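Sugar fermentation stimulation protein homolog (Pyrococcus furiosus, PDB 4DAV) is probably a DNA-binding protein, held here with bound DNA, that joins an OB domain to a domain of the PDDEXK nuclease clan. Local coordinates at residues 98-103 against 119-124; 115-120 against 158-163; 169-174 against 205-210. The protein carries 1 engineered substitution. All blocks are in the same frame, centred on the assembly; numbering follows the deposited sequence.

Interaction 1 of 3, residues 98-103 against 119-124; sequences PELEGC and YLIECS. Engineered in segment 119-124: I121 (natural residue Leu).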
loop_
_atom_site.group_PDB
_atom_site.type_symbol
_atom_site.label_atom_id
_atom_site.label_comp_id
_atom_site.label_asym_id
_atom_site.label_seq_id
_atom_site.Cartn_x
_atom_site.Cartn_y
_atom_site.Cartn_z
ATOM N N PRO A 98 17.020 -4.651 -2.528
ATOM C CA PRO A 98 18.304 -4.639 -3.243
ATOM C C PRO A 98 18.621 -3.310 -3.921
ATOM O O PRO A 98 19.788 -2.947 -4.056
ATOM C CB PRO A 98 18.117 -5.725 -4.308
ATOM C CG PRO A 98 16.670 -5.704 -4.595
ATOM C CD PRO A 98 16.008 -5.432 -3.265
ATOM N N GLU A 99 17.580 -2.594 -4.329
ATOM C CA GLU A 99 17.732 -1.347 -5.067
ATOM C C GLU A 99 18.232 -0.205 -4.167
ATOM O O GLU A 99 18.797 0.778 -4.655
ATOM C CB GLU A 99 16.394 -0.950 -5.701
ATOM C CG GLU A 99 15.709 -2.050 -6.537
ATOM C CD GLU A 99 16.272 -2.203 -7.944
ATOM O OE1 GLU A 99 17.120 -1.383 -8.362
ATOM O OE2 GLU A 99 15.844 -3.147 -8.647
ATOM N N LEU A 100 18.018 -0.341 -2.858
ATOM C CA LEU A 100 18.259 0.738 -1.910
ATOM C C LEU A 100 19.018 0.226 -0.684
ATOM O O LEU A 100 18.616 0.478 0.450
ATOM C CB LEU A 100 16.914 1.342 -1.484
ATOM C CG LEU A 100 15.950 1.797 -2.594
ATOM C CD1 LEU A 100 14.505 1.555 -2.190
ATOM C CD2 LEU A 100 16.164 3.259 -2.972
ATOM N N GLU A 101 20.127 -0.475 -0.909
ATOM C CA GLU A 101 20.897 -1.080 0.188
ATOM C C GLU A 101 21.832 -0.083 0.881
ATOM O O GLU A 101 23.000 -0.389 1.139
ATOM C CB GLU A 101 21.701 -2.284 -0.316
ATOM C CG GLU A 101 20.855 -3.479 -0.686
ATOM C CD GLU A 101 21.698 -4.681 -1.045
ATOM O OE1 GLU A 101 22.473 -4.593 -2.024
ATOM O OE2 GLU A 101 21.591 -5.714 -0.352
ATOM N N GLY A 102 21.304 1.095 1.206
ATOM C CA GLY A 102 22.065 2.134 1.900
ATOM C C GLY A 102 21.500 3.508 1.606
ATOM O O GLY A 102 22.167 4.340 0.985
ATOM N N CYS A 103 20.263 3.740 2.048
ATOM C CA CYS A 103 19.546 4.988 1.756
ATOM C C CYS A 103 18.686 5.448 2.934
ATOM O O CYS A 103 18.376 4.657 3.826
ATOM C CB CYS A 103 18.672 4.814 0.511
ATOM S SG CYS A 103 19.478 3.929 -0.858
ATOM N N TYR A 119 7.776 9.998 -1.018
ATOM C CA TYR A 119 9.073 10.124 -0.357
ATOM C C TYR A 119 10.148 10.746 -1.239
ATOM O O TYR A 119 10.170 10.544 -2.457
ATOM C CB TYR A 119 9.569 8.755 0.102
ATOM C CG TYR A 119 8.599 7.995 0.970
ATOM C CD1 TYR A 119 8.572 8.176 2.347
ATOM C CD2 TYR A 119 7.710 7.081 0.410
ATOM C CE1 TYR A 119 7.678 7.468 3.145
ATOM C CE2 TYR A 119 6.817 6.367 1.199
ATOM C CZ TYR A 119 6.804 6.564 2.563
ATOM O OH TYR A 119 5.915 5.856 3.335
ATOM N N LEU A 120 11.033 11.510 -0.600
ATOM C CA LEU A 120 12.327 11.857 -1.174
ATOM C C LEU A 120 13.380 11.073 -0.386
ATOM O O LEU A 120 13.535 11.272 0.818
ATOM C CB LEU A 120 12.584 13.368 -1.090
ATOM C CG LEU A 120 13.686 13.921 -2.005
ATOM C CD1 LEU A 120 13.308 13.721 -3.465
ATOM C CD2 LEU A 120 13.957 15.395 -1.715
ATOM N N ILE A 121 14.069 10.155 -1.060
ATOM C CA ILE A 121 15.087 9.316 -0.426
ATOM C C ILE A 121 16.471 9.779 -0.882
ATOM O O ILE A 121 16.621 10.298 -1.995
ATOM C CB ILE A 121 14.879 7.809 -0.773
ATOM C CG1 ILE A 121 13.825 7.178 0.144
ATOM C CG2 ILE A 121 16.173 7.019 -0.646
ATOM C CD1 ILE A 121 13.653 5.676 -0.067
ATOM N N GLU A 122 17.469 9.596 -0.018
ATOM C CA GLU A 122 18.853 9.927 -0.350
ATOM C C GLU A 122 19.727 8.672 -0.390
ATOM O O GLU A 122 19.952 8.026 0.635
ATOM C CB GLU A 122 19.421 10.933 0.653
ATOM C CG GLU A 122 20.623 11.725 0.130
ATOM C CD GLU A 122 20.253 12.761 -0.935
ATOM O OE1 GLU A 122 21.182 13.361 -1.524
ATOM O OE2 GLU A 122 19.045 12.982 -1.185
ATOM N N CYS A 123 20.203 8.334 -1.590
ATOM C CA CYS A 123 21.150 7.233 -1.784
ATOM C C CYS A 123 22.584 7.721 -1.571
ATOM O O CYS A 123 22.821 8.910 -1.350
ATOM C CB CYS A 123 21.022 6.651 -3.200
ATOM S SG CYS A 123 19.455 5.832 -3.565
ATOM N N SER A 124 23.532 6.788 -1.633
ATOM C CA SER A 124 24.952 7.127 -1.690
ATOM C C SER A 124 25.237 7.830 -3.016
ATOM O O SER A 124 25.986 8.806 -3.064
ATOM C CB SER A 124 25.815 5.868 -1.565
ATOM O OG SER A 124 27.146 6.190 -1.199
#
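The carbonyl oxygen of E122 is approached by C103 through its CA, which lies 3.3 Å from E122 O in a CA-H...O contact whose angle at the hydrogen, 128°, is well short of straight. CB of the same cysteine comes almost as near this oxygen, and it also touches the engineered isoleucine I121 (leucine in the natural protein), with C103 CB 3.5 Å from I121 CG2. That methyl lies opposite the backbone N of I121, beside the carbonyl carbon, and from there it faces the incoming loop.

The two cysteines meet sulfur to sulfur. C103 SG stands 3.3 Å from C123 SG, far too long for a disulfide, so the pair is a close contact between unlinked sulfurs. Each SG is turned away from its own carbonyl carbon, which sets the two against each other. L100 completes the apolar patch more loosely, its CD2 4.2 Å from C123 SG and 4.4 Å from I121 CG2. The loop reaches this position through an inverse gamma turn centred on E101, with a weak bond of 2.9 Å from G102 N to L100 O. G102 follows with backbone angles at which a CB would press on the preceding carbonyl oxygen.

The contact packs the loop between helix 81-94 and strand 104-108 against the end of strand 115-122 in the PDDEXK-clan domain, its nearest atom about 9 Å from the DNA. I92 of the helix touches both L100 and I121, and strand 104-108 then runs antiparallel to strand 115-122, where R104 shares a backbone hydrogen bond with E122.

Interaction 2 of 3, residues 115-120 against 158-163; sequences SRLDYL and KELIKL. With nucleotides of chain D.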
loop_
_atom_site.group_PDB
_atom_site.type_symbol
_atom_site.label_atom_id
_atom_site.label_comp_id
_atom_site.label_asym_id
_atom_site.label_seq_id
_atom_site.Cartn_x
_atom_site.Cartn_y
_atom_site.Cartn_z
ATOM N N SER A 115 1.472 18.697 -7.337
ATOM C CA SER A 115 1.123 17.503 -6.562
ATOM C C SER A 115 2.148 17.277 -5.452
ATOM O O SER A 115 3.142 18.001 -5.354
ATOM C CB SER A 115 1.083 16.271 -7.474
ATOM O OG SER A 115 -0.045 16.297 -8.331
ATOM N N ARG A 116 1.890 16.275 -4.614
ATOM C CA ARG A 116 2.875 15.793 -3.655
ATOM C C ARG A 116 3.075 14.292 -3.854
ATOM O O ARG A 116 2.115 13.526 -3.915
ATOM C CB ARG A 116 2.434 16.092 -2.222
ATOM C CG ARG A 116 2.322 17.580 -1.911
ATOM C CD ARG A 116 1.812 17.821 -0.500
ATOM N NE ARG A 116 1.144 19.116 -0.366
ATOM C CZ ARG A 116 0.569 19.565 0.751
ATOM N NH1 ARG A 116 0.570 18.831 1.865
ATOM N NH2 ARG A 116 -0.016 20.760 0.755
ATOM N N LEU A 117 4.335 13.890 -3.984
ATOM C CA LEU A 117 4.704 12.486 -4.069
ATOM C C LEU A 117 4.969 12.001 -2.654
ATOM O O LEU A 117 4.916 12.788 -1.722
ATOM C CB LEU A 117 5.942 12.309 -4.951
ATOM C CG LEU A 117 5.808 12.870 -6.371
ATOM C CD1 LEU A 117 7.099 12.673 -7.146
ATOM C CD2 LEU A 117 4.639 12.230 -7.104
ATOM N N ASP A 118 5.260 10.718 -2.485
ATOM C CA ASP A 118 5.342 10.144 -1.144
ATOM C C ASP A 118 6.662 10.430 -0.434
ATOM O O ASP A 118 6.666 11.047 0.629
ATOM C CB ASP A 118 5.059 8.643 -1.187
ATOM C CG ASP A 118 3.631 8.332 -1.610
ATOM O OD1 ASP A 118 2.701 9.046 -1.172
ATOM O OD2 ASP A 118 3.438 7.377 -2.381
ATOM N N TYR A 119 7.776 9.998 -1.018
ATOM C CA TYR A 119 9.073 10.124 -0.357
ATOM C C TYR A 119 10.148 10.746 -1.239
ATOM O O TYR A 119 10.170 10.544 -2.457
ATOM C CB TYR A 119 9.569 8.755 0.102
ATOM C CG TYR A 119 8.599 7.995 0.970
ATOM C CD1 TYR A 119 8.572 8.176 2.347
ATOM C CD2 TYR A 119 7.710 7.081 0.410
ATOM C CE1 TYR A 119 7.678 7.468 3.145
ATOM C CE2 TYR A 119 6.817 6.367 1.199
ATOM C CZ TYR A 119 6.804 6.564 2.563
ATOM O OH TYR A 119 5.915 5.856 3.335
ATOM N N LEU A 120 11.033 11.510 -0.600
ATOM C CA LEU A 120 12.327 11.857 -1.174
ATOM C C LEU A 120 13.380 11.073 -0.386
ATOM O O LEU A 120 13.535 11.272 0.818
ATOM C CB LEU A 120 12.584 13.368 -1.090
ATOM C CG LEU A 120 13.686 13.921 -2.005
ATOM C CD1 LEU A 120 13.308 13.721 -3.465
ATOM C CD2 LEU A 120 13.957 15.395 -1.715
ATOM N N LYS A 158 2.390 10.760 -13.914
ATOM C CA LYS A 158 2.897 11.808 -14.816
ATOM C C LYS A 158 4.083 12.567 -14.237
ATOM O O LYS A 158 5.060 12.809 -14.940
ATOM C CB LYS A 158 1.796 12.809 -15.185
ATOM C CG LYS A 158 0.862 12.324 -16.275
ATOM C CD LYS A 158 -0.092 13.420 -16.687
ATOM C CE LYS A 158 -1.045 12.946 -17.771
ATOM N NZ LYS A 158 -2.141 13.924 -17.987
ATOM N N GLU A 159 4.002 12.948 -12.966
ATOM C CA GLU A 159 5.113 13.646 -12.320
ATOM C C GLU A 159 6.379 12.784 -12.332
ATOM O O GLU A 159 7.485 13.316 -12.467
ATOM C CB GLU A 159 4.766 14.050 -10.882
ATOM C CG GLU A 159 3.634 15.076 -10.752
ATOM C CD GLU A 159 3.970 16.455 -11.315
ATOM O OE1 GLU A 159 5.168 16.787 -11.485
ATOM O OE2 GLU A 159 3.015 17.215 -11.582
ATOM N N LEU A 160 6.214 11.464 -12.192
ATOM C CA LEU A 160 7.338 10.522 -12.285
ATOM C C LEU A 160 7.861 10.419 -13.721
ATOM O O LEU A 160 9.052 10.190 -13.935
ATOM C CB LEU A 160 6.944 9.130 -11.767
ATOM C CG LEU A 160 6.597 9.003 -10.277
ATOM C CD1 LEU A 160 5.880 7.692 -9.999
ATOM C CD2 LEU A 160 7.844 9.123 -9.408
ATOM N N ILE A 161 6.964 10.576 -14.691
ATOM C CA ILE A 161 7.337 10.607 -16.105
ATOM C C ILE A 161 8.034 11.927 -16.441
ATOM O O ILE A 161 9.077 11.933 -17.098
ATOM C CB ILE A 161 6.108 10.418 -17.025
ATOM C CG1 ILE A 161 5.573 8.990 -16.908
ATOM C CG2 ILE A 161 6.469 10.717 -18.482
ATOM C CD1 ILE A 161 4.228 8.787 -17.567
ATOM N N LYS A 162 7.453 13.032 -15.977
ATOM C CA LYS A 162 8.020 14.368 -16.178
ATOM C C LYS A 162 9.359 14.558 -15.447
ATOM O O LYS A 162 10.171 15.385 -15.855
ATOM C CB LYS A 162 7.027 15.446 -15.723
ATOM C CG LYS A 162 7.344 16.844 -16.250
ATOM C CD LYS A 162 7.444 17.872 -15.127
ATOM C CE LYS A 162 8.143 19.142 -15.599
ATOM N NZ LYS A 162 8.494 20.035 -14.464
ATOM N N LEU A 163 9.585 13.802 -14.372
ATOM C CA LEU A 163 10.861 13.846 -13.638
ATOM C C LEU A 163 11.954 13.001 -14.313
ATOM O O LEU A 163 13.079 13.469 -14.487
ATOM C CB LEU A 163 10.667 13.398 -12.181
ATOM C CG LEU A 163 10.136 14.474 -11.223
ATOM C CD1 LEU A 163 9.400 13.871 -10.027
ATOM C CD2 LEU A 163 11.273 15.371 -10.752
ATOM P P DG D 10 -4.670 21.532 -2.865
ATOM O OP1 DG D 10 -4.546 21.670 -4.331
ATOM O OP2 DG D 10 -6.012 21.402 -2.244
ATOM O "O5'" DG D 10 -3.795 20.289 -2.383
ATOM C "C5'" DG D 10 -2.419 20.225 -2.729
ATOM C "C4'" DG D 10 -1.859 18.922 -2.213
ATOM O "O4'" DG D 10 -2.061 18.872 -0.782
ATOM C "C3'" DG D 10 -2.544 17.688 -2.780
ATOM O "O3'" DG D 10 -1.572 16.702 -3.054
ATOM C "C2'" DG D 10 -3.510 17.260 -1.679
ATOM C "C1'" DG D 10 -2.748 17.685 -0.432
ATOM N N9 DG D 10 -3.576 17.951 0.748
ATOM C C8 DG D 10 -4.691 18.752 0.849
ATOM N N7 DG D 10 -5.204 18.791 2.051
ATOM C C5 DG D 10 -4.372 17.964 2.798
ATOM C C6 DG D 10 -4.414 17.604 4.171
ATOM O O6 DG D 10 -5.229 17.959 5.035
ATOM N N1 DG D 10 -3.377 16.741 4.522
ATOM C C2 DG D 10 -2.410 16.277 3.652
ATOM N N2 DG D 10 -1.482 15.451 4.156
ATOM N N3 DG D 10 -2.361 16.606 2.362
ATOM C C4 DG D 10 -3.365 17.447 2.007
ATOM P P DC D 11 -1.963 15.392 -3.889
ATOM O OP1 DC D 11 -0.758 14.981 -4.651
ATOM O OP2 DC D 11 -3.250 15.635 -4.574
ATOM O "O5'" DC D 11 -2.231 14.324 -2.722
ATOM C "C5'" DC D 11 -1.147 13.978 -1.883
ATOM C "C4'" DC D 11 -1.606 13.079 -0.754
ATOM O "O4'" DC D 11 -2.383 13.851 0.204
ATOM C "C3'" DC D 11 -2.482 11.902 -1.194
ATOM O "O3'" DC D 11 -1.953 10.704 -0.629
ATOM C "C2'" DC D 11 -3.857 12.258 -0.637
ATOM C "C1'" DC D 11 -3.469 13.049 0.612
ATOM N N1 DC D 11 -4.566 13.895 1.232
ATOM C C2 DC D 11 -4.762 13.836 2.615
ATOM O O2 DC D 11 -4.037 13.114 3.303
ATOM N N3 DC D 11 -5.749 14.574 3.173
ATOM C C4 DC D 11 -6.524 15.365 2.426
ATOM N N4 DC D 11 -7.465 16.069 3.055
ATOM C C5 DC D 11 -6.351 15.449 1.015
ATOM C C6 DC D 11 -5.371 14.703 0.474
ATOM P P DC D 9 -6.811 26.235 -0.497
ATOM O OP1 DC D 9 -6.864 26.332 -1.972
ATOM O OP2 DC D 9 -7.965 25.677 0.256
ATOM O "O5'" DC D 9 -5.527 25.380 -0.089
ATOM C "C5'" DC D 9 -4.280 25.541 -0.754
ATOM C "C4'" DC D 9 -3.408 24.348 -0.423
ATOM O "O4'" DC D 9 -3.176 24.285 1.007
ATOM C "C3'" DC D 9 -4.048 23.014 -0.764
ATOM O "O3'" DC D 9 -3.871 22.734 -2.162
ATOM C "C2'" DC D 9 -3.331 22.064 0.195
ATOM C "C1'" DC D 9 -3.014 22.935 1.414
ATOM N N1 DC D 9 -3.869 22.670 2.650
ATOM C C2 DC D 9 -3.436 21.763 3.643
ATOM O O2 DC D 9 -2.354 21.170 3.522
ATOM N N3 DC D 9 -4.221 21.544 4.735
ATOM C C4 DC D 9 -5.385 22.180 4.870
ATOM N N4 DC D 9 -6.109 21.923 5.965
ATOM C C5 DC D 9 -5.850 23.102 3.881
ATOM C C6 DC D 9 -5.073 23.312 2.806
#
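In the PDDEXK-clan domain, strand 115-122 sits between bound DNA and helix 151-165, and L117 and S115 make its contact with the helix. L117 and L163 meet tip to tip, with L117 CD1 3.9 Å from L163 CD1. The same methyl lies 4.3 Å from L160 CD2, while the second branch of L117 leans on E159, CD2 to CB 4.2 Å. S115 adds its CB against the E159 chain, and its hydroxyl is hydrogen-bonded to R155 of the same helix.

R116 points away from the helix, to the DNA. Its backbone N donates to OP1 of DC11 of chain D over 2.9 Å in a straight bond (179°). The side chain, extended from CG to NE, lays one face of its guanidinium over the sugar of DG10 of chain D, the O4' atom being 3.1 Å from R116 CZ and offset toward the rim of the group. NH2 also lies near C2' of DC9 of chain D.

Leucine packing and the S115 bond thus hold the strand to the helix, while the DNA is met at a phosphate and mainly sugar, with NH1 only near DG10 N3, consistent with little dependence on sequence here.

Interaction 3 of 3, residues 169-174 against 205-210; sequences RAMIVF and GVEIRA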
loop_
_atom_site.group_PDB
_atom_site.type_symbol
_atom_site.label_atom_id
_atom_site.label_comp_id
_atom_site.label_asym_id
_atom_site.label_seq_id
_atom_site.Cartn_x
_atom_site.Cartn_y
_atom_site.Cartn_z
ATOM N N ARG A 169 15.941 10.779 -11.079
ATOM C CA ARG A 169 15.591 9.433 -10.628
ATOM C C ARG A 169 14.178 9.421 -10.022
ATOM O O ARG A 169 13.882 10.201 -9.107
ATOM C CB ARG A 169 16.595 8.927 -9.589
ATOM C CG ARG A 169 18.028 8.800 -10.092
ATOM C CD ARG A 169 18.853 7.900 -9.178
ATOM N NE ARG A 169 18.368 6.516 -9.193
ATOM C CZ ARG A 169 18.834 5.532 -8.423
ATOM N NH1 ARG A 169 19.816 5.755 -7.549
ATOM N NH2 ARG A 169 18.311 4.311 -8.523
ATOM N N ALA A 170 13.324 8.536 -10.536
ATOM C CA ALA A 170 11.938 8.416 -10.090
ATOM C C ALA A 170 11.517 6.939 -10.019
ATOM O O ALA A 170 11.644 6.208 -11.004
ATOM C CB ALA A 170 11.023 9.183 -11.035
ATOM N N MET A 171 11.024 6.515 -8.853
ATOM C CA MET A 171 10.638 5.120 -8.611
ATOM C C MET A 171 9.174 5.021 -8.169
ATOM O O MET A 171 8.622 5.956 -7.584
ATOM C CB MET A 171 11.547 4.487 -7.545
ATOM C CG MET A 171 11.442 2.960 -7.463
ATOM S SD MET A 171 12.396 2.157 -6.149
ATOM C CE MET A 171 14.034 2.839 -6.387
ATOM N N ILE A 172 8.546 3.886 -8.465
ATOM C CA ILE A 172 7.216 3.591 -7.946
ATOM C C ILE A 172 7.188 2.172 -7.375
ATOM O O ILE A 172 7.528 1.206 -8.065
ATOM C CB ILE A 172 6.123 3.808 -9.011
ATOM C CG1 ILE A 172 4.733 3.566 -8.410
ATOM C CG2 ILE A 172 6.355 2.913 -10.207
ATOM C CD1 ILE A 172 3.611 4.135 -9.238
ATOM N N VAL A 173 6.798 2.071 -6.105
ATOM C CA VAL A 173 6.785 0.811 -5.362
ATOM C C VAL A 173 5.356 0.373 -5.041
ATOM O O VAL A 173 4.675 1.001 -4.228
ATOM C CB VAL A 173 7.552 0.955 -4.033
ATOM C CG1 VAL A 173 7.558 -0.357 -3.276
ATOM C CG2 VAL A 173 8.972 1.436 -4.289
ATOM N N PHE A 174 4.905 -0.709 -5.672
ATOM C CA PHE A 174 3.582 -1.249 -5.392
ATOM C C PHE A 174 3.663 -2.132 -4.154
ATOM O O PHE A 174 4.475 -3.047 -4.091
ATOM C CB PHE A 174 3.033 -2.006 -6.606
ATOM C CG PHE A 174 2.662 -1.104 -7.751
ATOM C CD1 PHE A 174 1.544 -0.290 -7.668
ATOM C CD2 PHE A 174 3.451 -1.040 -8.899
ATOM C CE1 PHE A 174 1.201 0.564 -8.693
ATOM C CE2 PHE A 174 3.112 -0.186 -9.946
ATOM C CZ PHE A 174 1.985 0.616 -9.841
ATOM N N GLY A 205 12.615 5.274 -18.120
ATOM C CA GLY A 205 13.615 5.016 -17.084
ATOM C C GLY A 205 13.093 5.009 -15.654
ATOM O O GLY A 205 13.874 4.834 -14.717
ATOM N N VAL A 206 11.784 5.190 -15.475
ATOM C CA VAL A 206 11.187 5.178 -14.137
ATOM C C VAL A 206 11.191 3.755 -13.590
ATOM O O VAL A 206 10.545 2.877 -14.147
ATOM C CB VAL A 206 9.738 5.718 -14.140
ATOM C CG1 VAL A 206 9.143 5.678 -12.737
ATOM C CG2 VAL A 206 9.694 7.135 -14.698
ATOM N N GLU A 207 11.937 3.536 -12.512
ATOM C CA GLU A 207 12.015 2.226 -11.871
ATOM C C GLU A 207 10.656 1.827 -11.255
ATOM O O GLU A 207 9.991 2.644 -10.614
ATOM C CB GLU A 207 13.102 2.238 -10.789
ATOM C CG GLU A 207 14.514 2.417 -11.322
ATOM C CD GLU A 207 15.575 2.302 -10.232
ATOM O OE1 GLU A 207 15.659 1.237 -9.581
ATOM O OE2 GLU A 207 16.331 3.276 -10.030
ATOM N N ILE A 208 10.248 0.579 -11.483
ATOM C CA ILE A 208 8.987 0.050 -10.973
ATOM C C ILE A 208 9.236 -1.252 -10.235
ATOM O O ILE A 208 9.641 -2.245 -10.840
ATOM C CB ILE A 208 7.980 -0.224 -12.100
ATOM C CG1 ILE A 208 7.675 1.068 -12.858
ATOM C CG2 ILE A 208 6.703 -0.841 -11.534
ATOM C CD1 ILE A 208 6.357 1.040 -13.607
ATOM N N ARG A 209 8.996 -1.235 -8.925
ATOM C CA ARG A 209 9.149 -2.415 -8.074
ATOM C C ARG A 209 7.800 -2.771 -7.428
ATOM O O ARG A 209 6.850 -1.978 -7.462
ATOM C CB ARG A 209 10.207 -2.158 -6.994
ATOM C CG ARG A 209 11.533 -1.536 -7.497
ATOM C CD ARG A 209 12.355 -2.488 -8.368
ATOM N NE ARG A 209 12.225 -2.240 -9.811
ATOM C CZ ARG A 209 13.072 -1.518 -10.564
ATOM N NH1 ARG A 209 14.138 -0.920 -10.040
ATOM N NH2 ARG A 209 12.844 -1.383 -11.873
ATOM N N ALA A 210 7.720 -3.973 -6.860
ATOM C CA ALA A 210 6.520 -4.428 -6.153
ATOM C C ALA A 210 6.924 -5.378 -5.038
ATOM O O ALA A 210 7.699 -6.306 -5.267
ATOM C CB ALA A 210 5.558 -5.106 -7.112
#
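I172 and I208 run alongside each other in the tightest part of this parallel strand pair, which belongs to the mixed sheet of the PDDEXK-clan domain: I172 CG2, placed between its backbone N and carbonyl carbon, comes within 3.5 Å of I208 CG1, closer than carbons usually pack. F174 joins them on this buried face, its ring edge meeting I208 through CE2, 4.0 Å from I208 CG2, while I172 CG1 lies over one ring face, toward its rim. Backbone bonds tie the strands, among them F174 N to R209 O at 2.9 Å. They weaken at the start, where E207 N to A170 O is 3.1 Å and poorly directed.

The opposite face is more open and carries charge. M171 lies on it too, its SD 4.0 Å from R209 CG. The E207 chain, extended beyond CG (chi2 -175°), brings its carboxylate between two arginines. R169 NH2 donates to the syn lone pair of E207 OE2 over 2.7 Å at 159°, guanidinium and carboxylate only 8° from coplanar, and R209 NH1 pairs with E207 OE1 at 2.7 Å. R209 also bridges to E99, and probably offsets the like charges of the two acids. Replacing E207 by an alanine would probably leave R169 without its carboxylate partner, its guanidinium freer to turn, and cost R209 one acid.

Helix 192-203 lies in the connection between the strands. Strand 127-139 flanks strand 170-176, and strand 220-229 borders 207-215. Helix 151-165 covers the buried face, L160 resting on A170 and I172.

Overall arrangement
Along the chain, interaction 1 comes first, bringing the loop after helix 81-94 back onto the end of strand 115-122 and closing a short stretch of strands, 104-108, 111-112 and the start of 115-122. Interaction 2 starts from that same strand before interaction 1 is complete, so the two loops overlap, sharing Y119 and L120, and it reaches forward to helix 151-165. Interaction 3 follows in series, pairing strand 170-176 with strand 207-215 after helix 192-203. The three are also joined in space: L100 of interaction 1 packs on M171 of interaction 3, and L160 of interaction 2 leans on its strands. Together they connect the DNA-facing strand, its helix and the central sheet.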